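Octopine dehydrogenase (Pecten maximus, PDB 3C7A) catalyses the NADH-dependent reductive condensation of L-arginine with pyruvate to D-octopine, and the reverse oxidation of octopine with NAD+. Local coordinates at residues Y276-I287 against D292-Y303. Numbering follows the deposited sequence. Where two conformers were deposited one is given.
Sequences YQWYLEYYHEDI and DLYHAITTNKSY
N300 OD1 accepts hydrogen bonds from both S302 N and S302 OG, the latter at 3.0 Å. Across the contact it lies 3.5 Å from D286 CB. The bond from S302 N makes an Asx turn, and both donors come from the same face of the amide, above its plane and off its lone pairs. They probably help to set the amide, whose ND2 sits over the centre of the Y283 ring, 3.7 Å above its plane. Ring and amide planes are 68° apart. S302 OG lies 3.4 Å from Y283 CE1.

Two consecutive helices of the alpha-helical domain of octopine dehydrogenase, joined by a short loop, pack here. Helices 276-282 and 293-298 cross at 41°. Past the helix ends the two segments meet again at a single bridge of I287 with N300, where K301 N donates to D286 O at 3.1 Å.

Between the helices, Y279 is buried. I297 CG1 lies over one face of its ring, toward the rim, and W278 covers the other. Y276 has CG anti to the backbone N (chi1 175°), which lays its ring beside the start of helix 293-298. Its CD1 meets L293 CB, and its hydroxyl bonds to D290 O in the connecting loop. D292 is the N-cap of that helix; its OD1 accepts from both H295 N and H295 ND1.

The end of the contact with Y283 and Y303 lies toward the active site: the Y303 side chain is about 8 Å from that of H212. The Y303 ring stacks on Y235. Y303 OH lies at the edge of the Y279 ring, near its plane, and makes a weak 3.4 Å hydrogen bond with Y279 OH.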
loop_
_atom_site.group_PDB
_atom_site.type_symbol
_atom_site.label_atom_id
_atom_site.label_comp_id
_atom_site.label_asym_id
_atom_site.label_seq_id
_atom_site.Cartn_x
_atom_site.Cartn_y
_atom_site.Cartn_z
ATOM N N TYR A 276 -19.535 6.092 1.812
ATOM C CA TYR A 276 -20.849 5.435 1.772
ATOM C C TYR A 276 -21.197 4.962 0.356
ATOM O O TYR A 276 -21.768 3.883 0.179
ATOM C CB TYR A 276 -21.935 6.370 2.326
ATOM C CG TYR A 276 -23.363 5.852 2.224
ATOM C CD1 TYR A 276 -23.826 4.840 3.068
ATOM C CD2 TYR A 276 -24.255 6.393 1.295
ATOM C CE1 TYR A 276 -25.140 4.369 2.981
ATOM C CE2 TYR A 276 -25.569 5.931 1.200
ATOM C CZ TYR A 276 -26.004 4.920 2.046
ATOM O OH TYR A 276 -27.301 4.463 1.952
ATOM N N GLN A 277 -20.842 5.775 -0.640
ATOM C CA GLN A 277 -21.015 5.428 -2.054
ATOM C C GLN A 277 -20.142 4.230 -2.447
ATOM O O GLN A 277 -20.573 3.374 -3.225
ATOM C CB GLN A 277 -20.701 6.637 -2.946
ATOM C CG GLN A 277 -21.097 6.469 -4.414
ATOM C CD GLN A 277 -20.651 7.629 -5.297
ATOM O OE1 GLN A 277 -20.710 8.793 -4.897
ATOM N NE2 GLN A 277 -20.213 7.313 -6.511
ATOM N N TRP A 278 -18.928 4.178 -1.897
ATOM C CA TRP A 278 -17.977 3.090 -2.157
ATOM C C TRP A 278 -18.472 1.730 -1.651
ATOM O O TRP A 278 -18.339 0.723 -2.349
ATOM C CB TRP A 278 -16.599 3.419 -1.560
ATOM C CG TRP A 278 -15.552 2.360 -1.805
ATOM C CD1 TRP A 278 -14.808 2.189 -2.938
ATOM C CD2 TRP A 278 -15.140 1.328 -0.896
ATOM N NE1 TRP A 278 -13.960 1.117 -2.793
ATOM C CE2 TRP A 278 -14.142 0.571 -1.549
ATOM C CE3 TRP A 278 -15.515 0.971 0.407
ATOM C CZ2 TRP A 278 -13.514 -0.526 -0.945
ATOM C CZ3 TRP A 278 -14.890 -0.120 1.009
ATOM C CH2 TRP A 278 -13.901 -0.854 0.330
ATOM N N TYR A 279 -19.040 1.711 -0.444
ATOM C CA TYR A 279 -19.547 0.479 0.172
ATOM C C TYR A 279 -20.684 -0.182 -0.613
ATOM O O TYR A 279 -20.711 -1.407 -0.759
ATOM C CB TYR A 279 -19.988 0.731 1.621
ATOM C CG TYR A 279 -18.917 0.447 2.655
ATOM C CD1 TYR A 279 -18.696 -0.850 3.121
ATOM C CD2 TYR A 279 -18.128 1.475 3.174
ATOM C CE1 TYR A 279 -17.713 -1.119 4.074
ATOM C CE2 TYR A 279 -17.141 1.217 4.127
ATOM C CZ TYR A 279 -16.941 -0.081 4.572
ATOM O OH TYR A 279 -15.969 -0.341 5.514
ATOM N N LEU A 280 -21.613 0.629 -1.117
ATOM C CA LEU A 280 -22.774 0.119 -1.852
ATOM C C LEU A 280 -22.435 -0.374 -3.262
ATOM O O LEU A 280 -23.120 -1.250 -3.795
ATOM C CB LEU A 280 -23.897 1.165 -1.896
ATOM C CG LEU A 280 -24.936 1.166 -0.765
ATOM C CD1 LEU A 280 -24.343 1.578 0.584
ATOM C CD2 LEU A 280 -26.109 2.069 -1.125
ATOM N N GLU A 281 -21.381 0.184 -3.853
ATOM C CA GLU A 281 -20.941 -0.206 -5.195
ATOM C C GLU A 281 -20.200 -1.550 -5.240
ATOM O O GLU A 281 -20.248 -2.245 -6.261
ATOM C CB GLU A 281 -20.056 0.886 -5.814
ATOM C CG GLU A 281 -20.811 2.103 -6.359
ATOM C CD GLU A 281 -19.889 3.188 -6.921
ATOM O OE1 GLU A 281 -18.651 3.077 -6.774
ATOM O OE2 GLU A 281 -20.407 4.161 -7.510
ATOM N N TYR A 282 -19.539 -1.916 -4.139
ATOM C CA TYR A 282 -18.641 -3.080 -4.097
ATOM C C TYR A 282 -19.139 -4.230 -3.208
ATOM O O TYR A 282 -18.833 -5.398 -3.462
ATOM C CB TYR A 282 -17.235 -2.635 -3.655
ATOM C CG TYR A 282 -16.208 -3.747 -3.537
ATOM C CD1 TYR A 282 -15.582 -4.270 -4.671
ATOM C CD2 TYR A 282 -15.853 -4.264 -2.292
ATOM C CE1 TYR A 282 -14.635 -5.288 -4.565
ATOM C CE2 TYR A 282 -14.909 -5.282 -2.175
ATOM C CZ TYR A 282 -14.304 -5.788 -3.313
ATOM O OH TYR A 282 -13.371 -6.793 -3.202
ATOM N N TYR A 283 -19.888 -3.896 -2.157
ATOM C CA TYR A 283 -20.362 -4.909 -1.200
ATOM C C TYR A 283 -21.872 -5.198 -1.252
ATOM O O TYR A 283 -22.429 -5.749 -0.298
ATOM C CB TYR A 283 -19.960 -4.530 0.234
ATOM C CG TYR A 283 -18.532 -4.869 0.617
ATOM C CD1 TYR A 283 -18.104 -6.196 0.701
ATOM C CD2 TYR A 283 -17.616 -3.862 0.925
ATOM C CE1 TYR A 283 -16.797 -6.512 1.063
ATOM C CE2 TYR A 283 -16.306 -4.167 1.291
ATOM C CZ TYR A 283 -15.904 -5.492 1.356
ATOM O OH TYR A 283 -14.610 -5.798 1.716
ATOM N N HIS A 284 -22.521 -4.855 -2.364
ATOM C CA HIS A 284 -23.987 -4.942 -2.475
ATOM C C HIS A 284 -24.586 -6.336 -2.226
ATOM O O HIS A 284 -25.675 -6.451 -1.657
ATOM C CB HIS A 284 -24.474 -4.379 -3.818
ATOM C CG HIS A 284 -23.937 -5.104 -5.013
ATOM N ND1 HIS A 284 -24.521 -6.249 -5.513
ATOM C CD2 HIS A 284 -22.876 -4.844 -5.812
ATOM C CE1 HIS A 284 -23.838 -6.666 -6.565
ATOM N NE2 HIS A 284 -22.835 -5.830 -6.769
ATOM N N GLU A 285 -23.875 -7.381 -2.644
ATOM C CA GLU A 285 -24.367 -8.756 -2.520
ATOM C C GLU A 285 -24.271 -9.313 -1.091
ATOM O O GLU A 285 -24.937 -10.299 -0.760
ATOM C CB GLU A 285 -23.641 -9.682 -3.507
ATOM C CG GLU A 285 -24.447 -10.917 -3.914
ATOM C CD GLU A 285 -23.673 -11.887 -4.797
ATOM O OE1 GLU A 285 -22.772 -11.448 -5.547
ATOM O OE2 GLU A 285 -23.978 -13.100 -4.746
ATOM N N ASP A 286 -23.455 -8.672 -0.252
ATOM C CA ASP A 286 -23.204 -9.144 1.116
ATOM C C ASP A 286 -23.943 -8.361 2.210
ATOM O O ASP A 286 -24.025 -8.819 3.352
ATOM C CB ASP A 286 -21.696 -9.158 1.407
ATOM C CG ASP A 286 -20.943 -10.184 0.571
ATOM O OD1 ASP A 286 -21.354 -11.364 0.547
ATOM O OD2 ASP A 286 -19.929 -9.810 -0.054
ATOM N N ILE A 287 -24.477 -7.190 1.860
ATOM C CA ILE A 287 -25.153 -6.315 2.828
ATOM C C ILE A 287 -26.645 -6.649 2.962
ATOM O O ILE A 287 -27.344 -6.821 1.959
ATOM C CB ILE A 287 -24.957 -4.812 2.470
ATOM C CG1 ILE A 287 -23.474 -4.427 2.572
ATOM C CG2 ILE A 287 -25.802 -3.911 3.377
ATOM C CD1 ILE A 287 -23.106 -3.134 1.858
ATOM N N ASP A 292 -28.349 3.426 5.793
ATOM C CA ASP A 292 -27.295 4.362 6.224
ATOM C C ASP A 292 -25.940 3.666 6.441
ATOM O O ASP A 292 -25.840 2.443 6.307
ATOM C CB ASP A 292 -27.719 5.192 7.455
ATOM C CG ASP A 292 -28.060 4.337 8.673
ATOM O OD1 ASP A 292 -27.478 3.245 8.853
ATOM O OD2 ASP A 292 -28.913 4.779 9.472
ATOM N N LEU A 293 -24.909 4.448 6.768
ATOM C CA LEU A 293 -23.541 3.929 6.927
ATOM C C LEU A 293 -23.376 2.989 8.128
ATOM O O LEU A 293 -22.606 2.027 8.061
ATOM C CB LEU A 293 -22.525 5.082 6.995
ATOM C CG LEU A 293 -21.020 4.768 6.988
ATOM C CD1 LEU A 293 -20.571 4.097 5.687
ATOM C CD2 LEU A 293 -20.206 6.030 7.243
ATOM N N TYR A 294 -24.095 3.274 9.213
ATOM C CA TYR A 294 -24.071 2.433 10.416
ATOM C C TYR A 294 -24.585 1.017 10.138
ATOM O O TYR A 294 -23.982 0.035 10.577
ATOM C CB TYR A 294 -24.864 3.091 11.558
ATOM C CG TYR A 294 -25.043 2.219 12.790
ATOM C CD1 TYR A 294 -24.046 2.136 13.765
ATOM C CD2 TYR A 294 -26.214 1.483 12.982
ATOM C CE1 TYR A 294 -24.209 1.335 14.898
ATOM C CE2 TYR A 294 -26.387 0.680 14.109
ATOM C CZ TYR A 294 -25.382 0.611 15.062
ATOM O OH TYR A 294 -25.556 -0.183 16.173
ATOM N N HIS A 295 -25.695 0.923 9.408
ATOM C CA HIS A 295 -26.309 -0.363 9.074
ATOM C C HIS A 295 -25.555 -1.126 7.980
ATOM O O HIS A 295 -25.564 -2.358 7.965
ATOM C CB HIS A 295 -27.778 -0.177 8.680
ATOM C CG HIS A 295 -28.682 0.115 9.837
ATOM N ND1 HIS A 295 -28.984 1.399 10.242
ATOM C CD2 HIS A 295 -29.348 -0.710 10.679
ATOM C CE1 HIS A 295 -29.798 1.351 11.282
ATOM N NE2 HIS A 295 -30.035 0.082 11.567
ATOM N N ALA A 296 -24.908 -0.392 7.077
ATOM C CA ALA A 296 -24.149 -0.991 5.972
ATOM C C ALA A 296 -22.905 -1.754 6.439
ATOM O O ALA A 296 -22.554 -2.788 5.865
ATOM C CB ALA A 296 -23.772 0.073 4.943
ATOM N N ILE A 297 -22.246 -1.236 7.476
ATOM C CA ILE A 297 -21.042 -1.861 8.034
ATOM C C ILE A 297 -21.388 -3.014 8.987
ATOM O O ILE A 297 -20.799 -4.094 8.895
ATOM C CB ILE A 297 -20.112 -0.816 8.731
ATOM C CG1 ILE A 297 -19.615 0.223 7.717
ATOM C CG2 ILE A 297 -18.923 -1.504 9.416
ATOM C CD1 ILE A 297 -18.932 1.438 8.331
ATOM N N THR A 298 -22.346 -2.784 9.885
ATOM C CA THR A 298 -22.712 -3.775 10.909
ATOM C C THR A 298 -23.396 -5.029 10.357
ATOM O O THR A 298 -23.292 -6.101 10.959
ATOM C CB THR A 298 -23.584 -3.163 12.042
ATOM O OG1 THR A 298 -24.699 -2.459 11.479
ATOM C CG2 THR A 298 -22.763 -2.209 12.906
ATOM N N THR A 299 -24.082 -4.899 9.221
ATOM C CA THR A 299 -24.787 -6.037 8.610
ATOM C C THR A 299 -24.071 -6.621 7.381
ATOM O O THR A 299 -24.683 -7.334 6.581
ATOM C CB THR A 299 -26.271 -5.703 8.264
ATOM O OG1 THR A 299 -26.324 -4.729 7.215
ATOM C CG2 THR A 299 -27.020 -5.183 9.490
ATOM N N ASN A 300 -22.779 -6.323 7.245
ATOM C CA ASN A 300 -21.950 -6.879 6.171
ATOM C C ASN A 300 -21.525 -8.315 6.492
ATOM O O ASN A 300 -20.873 -8.564 7.511
ATOM C CB ASN A 300 -20.720 -5.989 5.927
ATOM C CG ASN A 300 -19.945 -6.362 4.658
ATOM O OD1 ASN A 300 -20.220 -7.371 4.006
ATOM N ND2 ASN A 300 -18.966 -5.533 4.310
ATOM N N LYS A 301 -21.895 -9.247 5.613
ATOM C CA LYS A 301 -21.637 -10.680 5.813
ATOM C C LYS A 301 -20.157 -11.071 5.760
ATOM O O LYS A 301 -19.755 -12.064 6.372
ATOM C CB LYS A 301 -22.427 -11.520 4.802
ATOM C CG LYS A 301 -23.895 -11.707 5.152
ATOM C CD LYS A 301 -24.588 -12.623 4.152
ATOM C CE LYS A 301 -26.036 -12.879 4.547
ATOM N NZ LYS A 301 -26.694 -13.867 3.642
ATOM N N SER A 302 -19.355 -10.296 5.033
ATOM C CA SER A 302 -17.924 -10.582 4.886
ATOM C C SER A 302 -17.102 -10.289 6.150
ATOM O O SER A 302 -15.969 -10.758 6.278
ATOM C CB SER A 302 -17.340 -9.840 3.677
ATOM O OG SER A 302 -17.458 -8.436 3.832
ATOM N N TYR A 303 -17.678 -9.524 7.078
ATOM C CA TYR A 303 -17.013 -9.190 8.342
ATOM C C TYR A 303 -17.394 -10.131 9.498
ATOM O O TYR A 303 -17.171 -9.809 10.669
ATOM C CB TYR A 303 -17.306 -7.735 8.742
ATOM C CG TYR A 303 -16.730 -6.666 7.827
ATOM C CD1 TYR A 303 -15.502 -6.843 7.184
ATOM C CD2 TYR A 303 -17.403 -5.458 7.636
ATOM C CE1 TYR A 303 -14.972 -5.855 6.355
ATOM C CE2 TYR A 303 -16.882 -4.462 6.813
ATOM C CZ TYR A 303 -15.667 -4.668 6.175
ATOM O OH TYR A 303 -15.149 -3.685 5.363
#